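Local coordinates for BH0493 protein (Bacillus halodurans C-125, PDB 2QEE) that binds zinc and is probably a metal-dependent hydrolase of the amidohydrolase superfamily, at residues Y180-V194 / W198-D212. Residues are numbered along the deposited sequence; the frame is centred on the assembly and turned at random.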
loop_
_atom_site.group_PDB
_atom_site.type_symbol
_atom_site.label_atom_id
_atom_site.label_comp_id
_atom_site.label_asym_id
_atom_site.label_seq_id
_atom_site.Cartn_x
_atom_site.Cartn_y
_atom_site.Cartn_z
ATOM N N TYR C 180 -31.814 13.619 -0.456
ATOM C CA TYR C 180 -33.070 13.904 0.263
ATOM C C TYR C 180 -33.816 15.117 -0.340
ATOM O O TYR C 180 -35.057 15.137 -0.338
ATOM C CB TYR C 180 -32.842 14.149 1.732
ATOM C CG TYR C 180 -34.110 14.311 2.538
ATOM C CD1 TYR C 180 -34.976 13.225 2.741
ATOM C CD2 TYR C 180 -34.457 15.543 3.079
ATOM C CE1 TYR C 180 -36.109 13.356 3.468
ATOM C CE2 TYR C 180 -35.622 15.687 3.847
ATOM C CZ TYR C 180 -36.455 14.590 4.003
ATOM O OH TYR C 180 -37.591 14.690 4.761
ATOM N N GLU C 181 -33.067 16.101 -0.843
ATOM C CA GLU C 181 -33.715 17.332 -1.326
ATOM C C GLU C 181 -34.675 16.991 -2.461
ATOM O O GLU C 181 -35.732 17.627 -2.593
ATOM C CB GLU C 181 -32.689 18.410 -1.754
ATOM C CG GLU C 181 -31.966 19.116 -0.588
ATOM C CD GLU C 181 -32.889 19.971 0.301
ATOM O OE1 GLU C 181 -33.970 20.395 -0.188
ATOM O OE2 GLU C 181 -32.528 20.204 1.489
ATOM N N GLN C 182 -34.320 15.984 -3.257
ATOM C CA GLN C 182 -35.156 15.527 -4.361
ATOM C C GLN C 182 -36.080 14.437 -3.866
ATOM O O GLN C 182 -37.259 14.404 -4.189
ATOM C CB GLN C 182 -34.346 14.996 -5.538
ATOM C CG GLN C 182 -33.214 15.892 -6.040
ATOM C CD GLN C 182 -31.833 15.427 -5.548
ATOM O OE1 GLN C 182 -31.406 15.751 -4.427
ATOM N NE2 GLN C 182 -31.128 14.654 -6.393
ATOM N N THR C 183 -35.553 13.537 -3.050
ATOM C CA THR C 183 -36.329 12.361 -2.666
ATOM C C THR C 183 -37.511 12.663 -1.726
ATOM O O THR C 183 -38.524 11.950 -1.728
ATOM C CB THR C 183 -35.386 11.297 -2.099
ATOM O OG1 THR C 183 -34.429 10.986 -3.126
ATOM C CG2 THR C 183 -36.155 10.092 -1.802
ATOM N N LYS C 184 -37.398 13.714 -0.927
ATOM C CA LYS C 184 -38.459 14.093 -0.006
ATOM C C LYS C 184 -39.820 14.265 -0.708
ATOM O O LYS C 184 -40.876 13.966 -0.139
ATOM C CB LYS C 184 -38.076 15.349 0.794
ATOM C CG LYS C 184 -37.999 16.634 0.004
ATOM C CD LYS C 184 -37.432 17.772 0.862
ATOM C CE LYS C 184 -38.326 18.097 2.038
ATOM N NZ LYS C 184 -37.860 19.231 2.888
ATOM N N HIS C 185 -39.784 14.701 -1.950
ATOM C CA HIS C 185 -41.012 14.900 -2.721
ATOM C C HIS C 185 -41.696 13.591 -3.121
ATOM O O HIS C 185 -42.942 13.525 -3.139
ATOM C CB HIS C 185 -40.740 15.804 -3.918
ATOM C CG HIS C 185 -40.135 17.117 -3.522
ATOM N ND1 HIS C 185 -40.808 18.039 -2.748
ATOM C CD2 HIS C 185 -38.898 17.632 -3.730
ATOM C CE1 HIS C 185 -40.022 19.077 -2.515
ATOM N NE2 HIS C 185 -38.860 18.859 -3.107
ATOM N N ARG C 186 -40.898 12.552 -3.400
ATOM C CA ARG C 186 -41.441 11.197 -3.613
ATOM C C ARG C 186 -42.073 10.639 -2.331
ATOM O O ARG C 186 -43.179 10.100 -2.367
ATOM C CB ARG C 186 -40.380 10.235 -4.155
ATOM C CG ARG C 186 -39.719 10.701 -5.426
ATOM C CD ARG C 186 -38.942 9.593 -6.086
ATOM N NE ARG C 186 -39.832 8.699 -6.826
ATOM C CZ ARG C 186 -39.468 7.520 -7.329
ATOM N NH1 ARG C 186 -38.226 7.097 -7.156
ATOM N NH2 ARG C 186 -40.346 6.766 -8.008
ATOM N N LEU C 187 -41.402 10.790 -1.195
ATOM C CA LEU C 187 -41.987 10.399 0.084
ATOM C C LEU C 187 -43.390 10.993 0.281
ATOM O O LEU C 187 -44.319 10.282 0.677
ATOM C CB LEU C 187 -41.134 10.852 1.271
ATOM C CG LEU C 187 -39.716 10.313 1.424
ATOM C CD1 LEU C 187 -39.278 10.554 2.840
ATOM C CD2 LEU C 187 -39.633 8.851 1.108
ATOM N N ARG C 188 -43.504 12.314 0.062
ATOM C CA ARG C 188 -44.819 12.998 0.026
ATOM C C ARG C 188 -45.839 12.333 -0.909
ATOM O O ARG C 188 -46.962 12.033 -0.495
ATOM C CB ARG C 188 -44.646 14.467 -0.362
ATOM C CG ARG C 188 -43.877 15.243 0.623
ATOM C CD ARG C 188 -43.704 16.706 0.187
ATOM N NE ARG C 188 -43.206 17.498 1.309
ATOM C CZ ARG C 188 -42.453 18.586 1.182
ATOM N NH1 ARG C 188 -42.096 19.013 -0.026
ATOM N NH2 ARG C 188 -42.045 19.234 2.269
ATOM N N ASP C 189 -45.457 12.090 -2.152
ATOM C CA ASP C 189 -46.302 11.331 -3.069
ATOM C C ASP C 189 -46.797 10.001 -2.483
ATOM O O ASP C 189 -47.830 9.480 -2.915
ATOM C CB ASP C 189 -45.542 11.008 -4.347
ATOM C CG ASP C 189 -45.308 12.216 -5.228
ATOM O OD1 ASP C 189 -45.559 13.375 -4.813
ATOM O OD2 ASP C 189 -44.853 11.988 -6.365
ATOM N N TRP C 190 -46.050 9.445 -1.518
ATOM C CA TRP C 190 -46.312 8.095 -1.002
ATOM C C TRP C 190 -47.001 8.145 0.363
ATOM O O TRP C 190 -47.179 7.109 1.009
ATOM C CB TRP C 190 -44.987 7.271 -0.946
ATOM C CG TRP C 190 -44.384 6.932 -2.326
ATOM C CD1 TRP C 190 -45.069 6.727 -3.503
ATOM C CD2 TRP C 190 -42.990 6.732 -2.648
ATOM N NE1 TRP C 190 -44.192 6.434 -4.525
ATOM C CE2 TRP C 190 -42.911 6.430 -4.031
ATOM C CE3 TRP C 190 -41.803 6.797 -1.904
ATOM C CZ2 TRP C 190 -41.694 6.185 -4.688
ATOM C CZ3 TRP C 190 -40.580 6.538 -2.562
ATOM C CH2 TRP C 190 -40.542 6.257 -3.946
ATOM N N GLY C 191 -47.358 9.356 0.819
ATOM C CA GLY C 191 -48.071 9.536 2.075
ATOM C C GLY C 191 -47.258 9.796 3.321
ATOM O O GLY C 191 -47.798 9.783 4.444
ATOM N N TYR C 192 -45.955 10.035 3.132
ATOM C CA TYR C 192 -45.058 10.360 4.245
ATOM C C TYR C 192 -44.924 11.875 4.304
ATOM O O TYR C 192 -44.276 12.481 3.480
ATOM C CB TYR C 192 -43.693 9.657 4.081
ATOM C CG TYR C 192 -43.850 8.159 3.965
ATOM C CD1 TYR C 192 -44.001 7.368 5.109
ATOM C CD2 TYR C 192 -43.894 7.545 2.726
ATOM C CE1 TYR C 192 -44.182 6.029 5.015
ATOM C CE2 TYR C 192 -44.093 6.168 2.630
ATOM C CZ TYR C 192 -44.231 5.434 3.781
ATOM O OH TYR C 192 -44.402 4.067 3.697
ATOM N N LYS C 193 -45.586 12.460 5.280
ATOM C CA LYS C 193 -45.821 13.907 5.297
ATOM C C LYS C 193 -44.621 14.589 5.922
ATOM O O LYS C 193 -44.663 15.061 7.060
ATOM C CB LYS C 193 -47.128 14.220 6.043
ATOM C CG LYS C 193 -48.366 13.807 5.232
ATOM C CD LYS C 193 -49.668 14.035 5.993
ATOM C CE LYS C 193 -50.179 12.737 6.627
ATOM N NZ LYS C 193 -51.664 12.791 6.891
ATOM N N VAL C 194 -43.529 14.576 5.178
ATOM C CA VAL C 194 -42.333 15.233 5.638
ATOM C C VAL C 194 -42.499 16.694 5.230
ATOM O O VAL C 194 -42.965 17.001 4.120
ATOM C CB VAL C 194 -41.044 14.624 5.040
ATOM C CG1 VAL C 194 -40.837 13.171 5.547
ATOM C CG2 VAL C 194 -41.093 14.646 3.567
ATOM N N TRP C 198 -36.993 20.471 9.125
ATOM C CA TRP C 198 -36.631 19.237 9.819
ATOM C C TRP C 198 -37.134 19.263 11.257
ATOM O O TRP C 198 -36.380 19.588 12.203
ATOM C CB TRP C 198 -35.112 18.968 9.767
ATOM C CG TRP C 198 -34.783 17.538 10.254
ATOM C CD1 TRP C 198 -34.170 17.192 11.422
ATOM C CD2 TRP C 198 -35.094 16.309 9.574
ATOM N NE1 TRP C 198 -34.067 15.807 11.512
ATOM C CE2 TRP C 198 -34.618 15.249 10.388
ATOM C CE3 TRP C 198 -35.708 16.001 8.346
ATOM C CZ2 TRP C 198 -34.761 13.889 10.025
ATOM C CZ3 TRP C 198 -35.842 14.651 7.976
ATOM C CH2 TRP C 198 -35.383 13.619 8.828
ATOM N N ASN C 199 -38.422 18.943 11.421
ATOM C CA ASN C 199 -39.038 18.933 12.750
ATOM C C ASN C 199 -39.468 17.525 13.127
ATOM O O ASN C 199 -39.182 16.582 12.378
ATOM C CB ASN C 199 -40.222 19.901 12.792
ATOM C CG ASN C 199 -41.194 19.661 11.677
ATOM O OD1 ASN C 199 -41.349 18.529 11.191
ATOM N ND2 ASN C 199 -41.878 20.723 11.260
ATOM N N GLU C 200 -40.116 17.378 14.287
ATOM C CA GLU C 200 -40.498 16.062 14.792
ATOM C C GLU C 200 -41.337 15.297 13.804
ATOM O O GLU C 200 -41.231 14.066 13.713
ATOM C CB GLU C 200 -41.230 16.134 16.132
ATOM C CG GLU C 200 -40.409 15.593 17.312
ATOM C CD GLU C 200 -39.895 14.156 17.108
ATOM O OE1 GLU C 200 -38.775 13.823 17.582
ATOM O OE2 GLU C 200 -40.614 13.349 16.475
ATOM N N GLY C 201 -42.157 16.035 13.060
ATOM C CA GLY C 201 -43.050 15.449 12.094
ATOM C C GLY C 201 -42.266 14.846 10.955
ATOM O O GLY C 201 -42.608 13.769 10.448
ATOM N N SER C 202 -41.232 15.563 10.509
ATOM C CA SER C 202 -40.412 15.052 9.426
ATOM C C SER C 202 -39.635 13.807 9.890
ATOM O O SER C 202 -39.589 12.803 9.152
ATOM C CB SER C 202 -39.483 16.127 8.875
ATOM O OG SER C 202 -40.166 16.962 7.935
ATOM N N ILE C 203 -39.054 13.893 11.086
ATOM C CA ILE C 203 -38.372 12.756 11.752
ATOM C C ILE C 203 -39.266 11.517 11.832
ATOM O O ILE C 203 -38.884 10.407 11.422
ATOM C CB ILE C 203 -37.842 13.136 13.146
ATOM C CG1 ILE C 203 -36.738 14.205 13.014
ATOM C CG2 ILE C 203 -37.356 11.863 13.933
ATOM C CD1 ILE C 203 -36.319 14.869 14.281
ATOM N N GLN C 204 -40.490 11.708 12.314
ATOM C CA GLN C 204 -41.420 10.587 12.426
ATOM C C GLN C 204 -41.829 9.950 11.115
ATOM O O GLN C 204 -41.951 8.722 11.034
ATOM C CB GLN C 204 -42.677 11.030 13.205
ATOM C CG GLN C 204 -42.356 11.262 14.642
ATOM C CD GLN C 204 -41.494 10.156 15.187
ATOM O OE1 GLN C 204 -41.747 8.970 14.917
ATOM N NE2 GLN C 204 -40.442 10.523 15.934
ATOM N N GLU C 205 -42.067 10.758 10.090
ATOM C CA GLU C 205 -42.516 10.237 8.833
ATOM C C GLU C 205 -41.388 9.530 8.117
ATOM O O GLU C 205 -41.626 8.548 7.406
ATOM C CB GLU C 205 -43.146 11.307 7.963
ATOM C CG GLU C 205 -44.559 11.672 8.462
ATOM C CD GLU C 205 -45.519 10.486 8.368
ATOM O OE1 GLU C 205 -46.176 10.386 7.323
ATOM O OE2 GLU C 205 -45.553 9.630 9.295
ATOM N N VAL C 206 -40.160 10.003 8.307
ATOM C CA VAL C 206 -39.047 9.261 7.684
ATOM C C VAL C 206 -38.828 7.897 8.400
ATOM O O VAL C 206 -38.630 6.868 7.729
ATOM C CB VAL C 206 -37.751 10.123 7.573
ATOM C CG1 VAL C 206 -36.528 9.246 7.157
ATOM C CG2 VAL C 206 -37.950 11.215 6.526
ATOM N N LYS C 207 -38.857 7.875 9.735
ATOM C CA LYS C 207 -38.883 6.587 10.472
ATOM C C LYS C 207 -40.002 5.661 10.019
ATOM O O LYS C 207 -39.807 4.443 9.910
ATOM C CB LYS C 207 -39.002 6.814 11.960
ATOM C CG LYS C 207 -37.771 7.428 12.601
ATOM C CD LYS C 207 -38.020 7.808 14.036
ATOM C CE LYS C 207 -37.567 6.746 14.949
ATOM N NZ LYS C 207 -37.384 7.313 16.316
ATOM N N ARG C 208 -41.174 6.216 9.724
ATOM C CA ARG C 208 -42.255 5.358 9.270
ATOM C C ARG C 208 -41.983 4.790 7.874
ATOM O O ARG C 208 -42.347 3.635 7.579
ATOM C CB ARG C 208 -43.631 6.069 9.381
ATOM C CG ARG C 208 -44.799 5.136 9.064
ATOM C CD ARG C 208 -46.145 5.815 9.341
ATOM N NE ARG C 208 -46.387 6.943 8.437
ATOM C CZ ARG C 208 -46.828 6.822 7.197
ATOM N NH1 ARG C 208 -47.122 5.628 6.707
ATOM N NH2 ARG C 208 -47.020 7.899 6.446
ATOM N N PHE C 209 -41.315 5.572 7.022
ATOM C CA PHE C 209 -40.918 5.099 5.719
ATOM C C PHE C 209 -39.978 3.870 5.925
ATOM O O PHE C 209 -40.186 2.790 5.344
ATOM C CB PHE C 209 -40.233 6.212 4.905
ATOM C CG PHE C 209 -39.672 5.739 3.600
ATOM C CD1 PHE C 209 -40.480 5.594 2.494
ATOM C CD2 PHE C 209 -38.300 5.404 3.481
ATOM C CE1 PHE C 209 -39.999 5.136 1.272
ATOM C CE2 PHE C 209 -37.776 4.948 2.249
ATOM C CZ PHE C 209 -38.633 4.792 1.132
ATOM N N LEU C 210 -38.959 4.044 6.765
ATOM C CA LEU C 210 -38.040 2.920 7.014
ATOM C C LEU C 210 -38.778 1.696 7.597
ATOM O O LEU C 210 -38.579 0.559 7.110
ATOM C CB LEU C 210 -36.912 3.342 7.937
ATOM C CG LEU C 210 -36.015 4.433 7.351
ATOM C CD1 LEU C 210 -35.055 4.932 8.467
ATOM C CD2 LEU C 210 -35.276 3.996 6.071
ATOM N N THR C 211 -39.643 1.932 8.595
ATOM C CA THR C 211 -40.301 0.835 9.278
ATOM C C THR C 211 -41.212 0.068 8.306
ATOM O O THR C 211 -41.328 -1.176 8.376
ATOM C CB THR C 211 -41.126 1.360 10.496
ATOM O OG1 THR C 211 -40.217 1.948 11.436
ATOM C CG2 THR C 211 -41.860 0.196 11.171
ATOM N N ASP C 212 -41.871 0.791 7.397
ATOM C CA ASP C 212 -42.784 0.161 6.440
ATOM C C ASP C 212 -42.013 -0.720 5.492
ATOM O O ASP C 212 -42.468 -1.804 5.109
ATOM C CB ASP C 212 -43.553 1.201 5.583
ATOM C CG ASP C 212 -44.712 1.891 6.343
ATOM O OD1 ASP C 212 -45.053 1.480 7.469
ATOM O OD2 ASP C 212 -45.260 2.869 5.800
HETATM O O HOH W 1 -38.183 17.124 5.860
HETATM O O HOH W 2 -47.716 6.477 3.532
#
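Y192 and F209 meet at the heart of two successive helices joined by a loop, helices 180-189 and 200-217, where the axes of segments 180-189 and 200-212 run 74° apart. Their ring planes stand nearly perpendicular, with centroids 5.3 Å apart and the edge of F209 turned to the face of Y192, which defines an edge-to-face stack. F209 CB lies over that same face, 4.0 Å from the Y192 ring centroid, a CH-pi contact. F209 in turn receives L187 CD2 over one face, 3.8 Å from its centroid. With CG anti to the backbone N (chi1 174°), the F209 ring is carried in between L187, W190 and Y192.

The rim of the Y192 ring points at D212: the phenol OH donates to the anti lone pair of D212 OD2 at 2.6 Å. The CD1-CE1 side of the Y192 ring lies over one face of the R208 guanidinium, the two planes 22° apart. R208 grips E205 side-on, NE to OE2 and NH2 to OE1, both bonds close to straight. E205 OE1 also accepts from K193 N at 3.0 Å through its anti lone pair, tying the loop backbone to the salt-bridge network of E205, R208 and D212. Were Y192 replaced by an alanine, D212 OD2 would probably lose its hydroxyl donor, and the F209 edge and R208 guanidinium the ring they pack against.

Toward the start of helix 200-217, V194 CG1 packs on V206 CG2 at 3.6 Å, and the edge of W198 is turned to the face of Y180 in an offset edge-to-face pair, while its NE1 bonds D244 on helix 237-253. Positive phi at G191 and two backbone bonds into the last turn identify a Schellman motif ending the first helix; N199 OD1, accepting from S202 N, caps the second, so a Schellman C-cap and an Asn N-cap bound the connection, away from the zinc site.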